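Local coordinates for protein alpha-1,3-glucanase (Paenibacillus glycanilyticus, PDB 6K0P) that hydrolyses alpha-1,3-glucan, binding the alpha-1,3-linked disaccharide nigerose at several sites on its glycoside hydrolase family 87 catalytic domain, at residues A[313-318]-A[337-342]. The protein carries 1 engineered substitution. Sequence-based numbering, arbitrary orientation.
Sequences VNSSYN and NGSSYN
Asn342 reaches across to Asn318 and Ser315 where two turns of adjacent coils lie one upon the other in the right-handed parallel beta-helix of this glycoside hydrolase. The segments 313-318 and 337-342 each link one strand of a coil to the next, and both end in Ser-Tyr-Asn, placing like residues in file. From the backbone, Asn342 CB first passes 3.7 Å from Asn318 O; CG, anti to the carbonyl carbon (chi1 -64°), then carries the amide in under the neighbouring coil. There OD1 accepts two hydrogen bonds, from Asn318 N at 2.9 Å and, in the carbonyl plane, from Asn318 ND2. ND2 of Asn342 donates to Ser315 O at 2.9 Å, with the acceptor nearly in its amide plane, and also to Asn373 OD1 one coil further on. Both oxygen and nitrogen being gripped, the rotation of this buried amide is fixed. Asn318, Asn342 and Asn373 thus form a row of hydrogen-bonded asparagine amides, as in other parallel beta-helices. The Asn318 amide plane lies 12° from that of Asn342 and repeats the pattern one coil back, ND2 donating to Met293 O and OD1 accepting from Val296 N, where a valine ends the row.

One residue earlier in each coil, Tyr317 and Tyr341 point the same way with nearly parallel but slid rings. Overlap is slight; instead Tyr341 CB sits over the face of the Tyr317 ring in a CH-pi contact, 3.6 Å from Tyr317 CE1. The serines add bonds to backbone: Ser340 N donates to Ser316 OG, and Ser339 OG, also bonded to Thr336 O, accepts from Ser315 N. At the other end, Asn337 packs its CB near Val313 CG1 and lies close to a bound glucose. Between the coils, a water donates to both Asn314 OD1, at 2.8 Å, and Gly338 O, at 2.9 Å.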
ATOM      1  N   VAL A 313      16.634   7.683  -3.398  1.00 14.18           N
ATOM      2  CA  VAL A 313      17.847   7.907  -2.617  1.00 14.03           C
ATOM      3  C   VAL A 313      18.358   9.289  -3.003  1.00 13.84           C
ATOM      4  O   VAL A 313      18.877   9.473  -4.110  1.00 14.43           O
ATOM      5  CB  VAL A 313      18.915   6.838  -2.889  1.00 14.39           C
ATOM      6  CG1 VAL A 313      20.127   7.082  -2.012  1.00 19.29           C
ATOM      7  CG2 VAL A 313      18.342   5.434  -2.668  1.00 17.78           C
ATOM      8  N   ASN A 314      18.207  10.260  -2.102  1.00 14.03           N
ATOM      9  CA  ASN A 314      18.533  11.655  -2.399  1.00 15.05           C
ATOM     10  C   ASN A 314      17.878  12.113  -3.702  1.00 15.28           C
ATOM     11  O   ASN A 314      18.491  12.770  -4.549  1.00 14.94           O
ATOM     12  CB  ASN A 314      20.044  11.905  -2.397  1.00 17.60           C
ATOM     13  CG  ASN A 314      20.380  13.373  -2.256  1.00 22.11           C
ATOM     14  OD1 ASN A 314      19.565  14.158  -1.776  1.00 20.87           O
ATOM     15  ND2 ASN A 314      21.575  13.754  -2.693  1.00 33.74           N
ATOM     16  N   SER A 315      16.605  11.757  -3.854  1.00 13.18           N
ATOM     17  CA  SER A 315      15.819  12.050  -5.042  1.00 11.72           C
ATOM     18  C   SER A 315      14.847  13.163  -4.696  1.00 11.75           C
ATOM     19  O   SER A 315      14.055  13.019  -3.758  1.00 13.21           O
ATOM     20  CB  SER A 315      15.059  10.798  -5.484  1.00 13.10           C
ATOM     21  OG  SER A 315      15.971   9.735  -5.710  1.00 12.36           O
ATOM     22  N   SER A 316      14.890  14.256  -5.455  1.00 12.40           N
ATOM     23  CA  SER A 316      14.176  15.465  -5.076  1.00 11.31           C
ATOM     24  C   SER A 316      13.393  16.059  -6.234  1.00 12.55           C
ATOM     25  O   SER A 316      13.729  15.862  -7.409  1.00 11.85           O
ATOM     26  CB  SER A 316      15.149  16.507  -4.500  1.00 11.90           C
ATOM     27  OG  SER A 316      15.676  16.017  -3.278  1.00 13.22           O
ATOM     28  N   TYR A 317      12.332  16.789  -5.882  1.00 11.32           N
ATOM     29  CA  TYR A 317      11.538  17.549  -6.852  1.00 11.34           C
ATOM     30  C   TYR A 317      10.841  16.640  -7.858  1.00 12.75           C
ATOM     31  O   TYR A 317      10.580  17.041  -8.997  1.00 12.81           O
ATOM     32  CB  TYR A 317      12.361  18.627  -7.573  1.00 12.09           C
ATOM     33  CG  TYR A 317      13.043  19.596  -6.643  1.00 14.51           C
ATOM     34  CD1 TYR A 317      12.342  20.661  -6.099  1.00 18.43           C
ATOM     35  CD2 TYR A 317      14.384  19.437  -6.300  1.00 17.88           C
ATOM     36  CE1 TYR A 317      12.963  21.557  -5.247  1.00 20.79           C
ATOM     37  CE2 TYR A 317      15.010  20.324  -5.438  1.00 18.14           C
ATOM     38  CZ  TYR A 317      14.289  21.375  -4.922  1.00 20.39           C
ATOM     39  OH  TYR A 317      14.911  22.261  -4.071  1.00 30.77           O
ATOM     40  N   ASN A 318      10.538  15.412  -7.459  1.00 11.65           N
ATOM     41  CA  ASN A 318       9.856  14.465  -8.329  1.00 11.14           C
ATOM     42  C   ASN A 318       8.367  14.447  -8.028  1.00 12.16           C
ATOM     43  O   ASN A 318       7.916  14.872  -6.961  1.00 13.00           O
ATOM     44  CB  ASN A 318      10.449  13.065  -8.161  1.00 11.56           C
ATOM     45  CG  ASN A 318      11.934  13.051  -8.403  1.00 12.72           C
ATOM     46  OD1 ASN A 318      12.384  13.262  -9.532  1.00 12.36           O
ATOM     47  ND2 ASN A 318      12.712  12.843  -7.348  1.00 12.34           N
ATOM     48  N   ASN A 337      17.070   9.146   2.402  1.00 13.51           N
ATOM     49  CA  ASN A 337      18.456   9.618   2.336  1.00 16.05           C
ATOM     50  C   ASN A 337      18.593  10.954   1.606  1.00 13.88           C
ATOM     51  O   ASN A 337      19.366  11.083   0.654  1.00 17.57           O
ATOM     52  CB  ASN A 337      19.365   8.556   1.709  1.00 16.91           C
ATOM     53  CG  ASN A 337      19.403   7.273   2.514  1.00 17.86           C
ATOM     54  OD1 ASN A 337      18.602   7.076   3.433  1.00 17.66           O
ATOM     55  ND2 ASN A 337      20.339   6.391   2.175  1.00 23.17           N
ATOM     56  N   GLY A 338      17.851  11.959   2.071  1.00 13.50           N
ATOM     57  CA  GLY A 338      17.946  13.299   1.540  1.00 14.00           C
ATOM     58  C   GLY A 338      16.824  13.689   0.605  1.00 13.45           C
ATOM     59  O   GLY A 338      16.711  14.871   0.259  1.00 17.02           O
ATOM     60  N   SER A 339      15.987  12.739   0.197  1.00 13.62           N
ATOM     61  CA  SER A 339      14.916  13.025  -0.749  1.00 13.04           C
ATOM     62  C   SER A 339      13.998  14.121  -0.235  1.00 14.47           C
ATOM     63  O   SER A 339      13.376  13.978   0.828  1.00 13.85           O
ATOM     64  CB  SER A 339      14.120  11.748  -1.018  1.00 12.29           C
ATOM     65  OG  SER A 339      14.954  10.743  -1.574  1.00 12.68           O
ATOM     66  N   SER A 340      13.875  15.204  -1.009  1.00 11.77           N
ATOM     67  CA  SER A 340      13.193  16.406  -0.556  1.00 11.89           C
ATOM     68  C   SER A 340      12.318  16.999  -1.650  1.00 12.15           C
ATOM     69  O   SER A 340      12.561  16.805  -2.846  1.00 12.58           O
ATOM     70  CB  SER A 340      14.217  17.450  -0.093  1.00 14.08           C
ATOM     71  OG  SER A 340      14.935  16.961   1.026  1.00 13.12           O
ATOM     72  N   TYR A 341      11.287  17.730  -1.223  1.00 12.09           N
ATOM     73  CA  TYR A 341      10.452  18.520  -2.129  1.00 11.48           C
ATOM     74  C   TYR A 341       9.761  17.662  -3.185  1.00 12.76           C
ATOM     75  O   TYR A 341       9.501  18.122  -4.303  1.00 13.27           O
ATOM     76  CB  TYR A 341      11.225  19.685  -2.761  1.00 13.48           C
ATOM     77  CG  TYR A 341      11.870  20.558  -1.713  1.00 16.72           C
ATOM     78  CD1 TYR A 341      11.090  21.360  -0.889  1.00 18.74           C
ATOM     79  CD2 TYR A 341      13.246  20.557  -1.526  1.00 16.56           C
ATOM     80  CE1 TYR A 341      11.665  22.147   0.088  1.00 22.42           C
ATOM     81  CE2 TYR A 341      13.833  21.347  -0.549  1.00 19.38           C
ATOM     82  CZ  TYR A 341      13.031  22.131   0.247  1.00 18.52           C
ATOM     83  OH  TYR A 341      13.605  22.921   1.221  1.00 37.47           O
ATOM     84  N   ASN A 342       9.450  16.417  -2.839  1.00 11.54           N
ATOM     85  CA  ASN A 342       8.726  15.540  -3.747  1.00 10.26           C
ATOM     86  C   ASN A 342       7.226  15.686  -3.549  1.00 11.86           C
ATOM     87  O   ASN A 342       6.741  15.996  -2.452  1.00 12.01           O
ATOM     88  CB  ASN A 342       9.137  14.087  -3.535  1.00 12.41           C
ATOM     89  CG  ASN A 342      10.594  13.853  -3.861  1.00 12.02           C
ATOM     90  OD1 ASN A 342      10.980  13.816  -5.032  1.00 12.16           O
ATOM     91  ND2 ASN A 342      11.418  13.717  -2.832  1.00 11.93           N
TER
HETATM   92  O   HOH W   1      19.083  16.481  -0.365  1.00 30.65           O
HETATM   93  O   HOH W   2       7.926  18.065  -6.956  1.00 28.92           O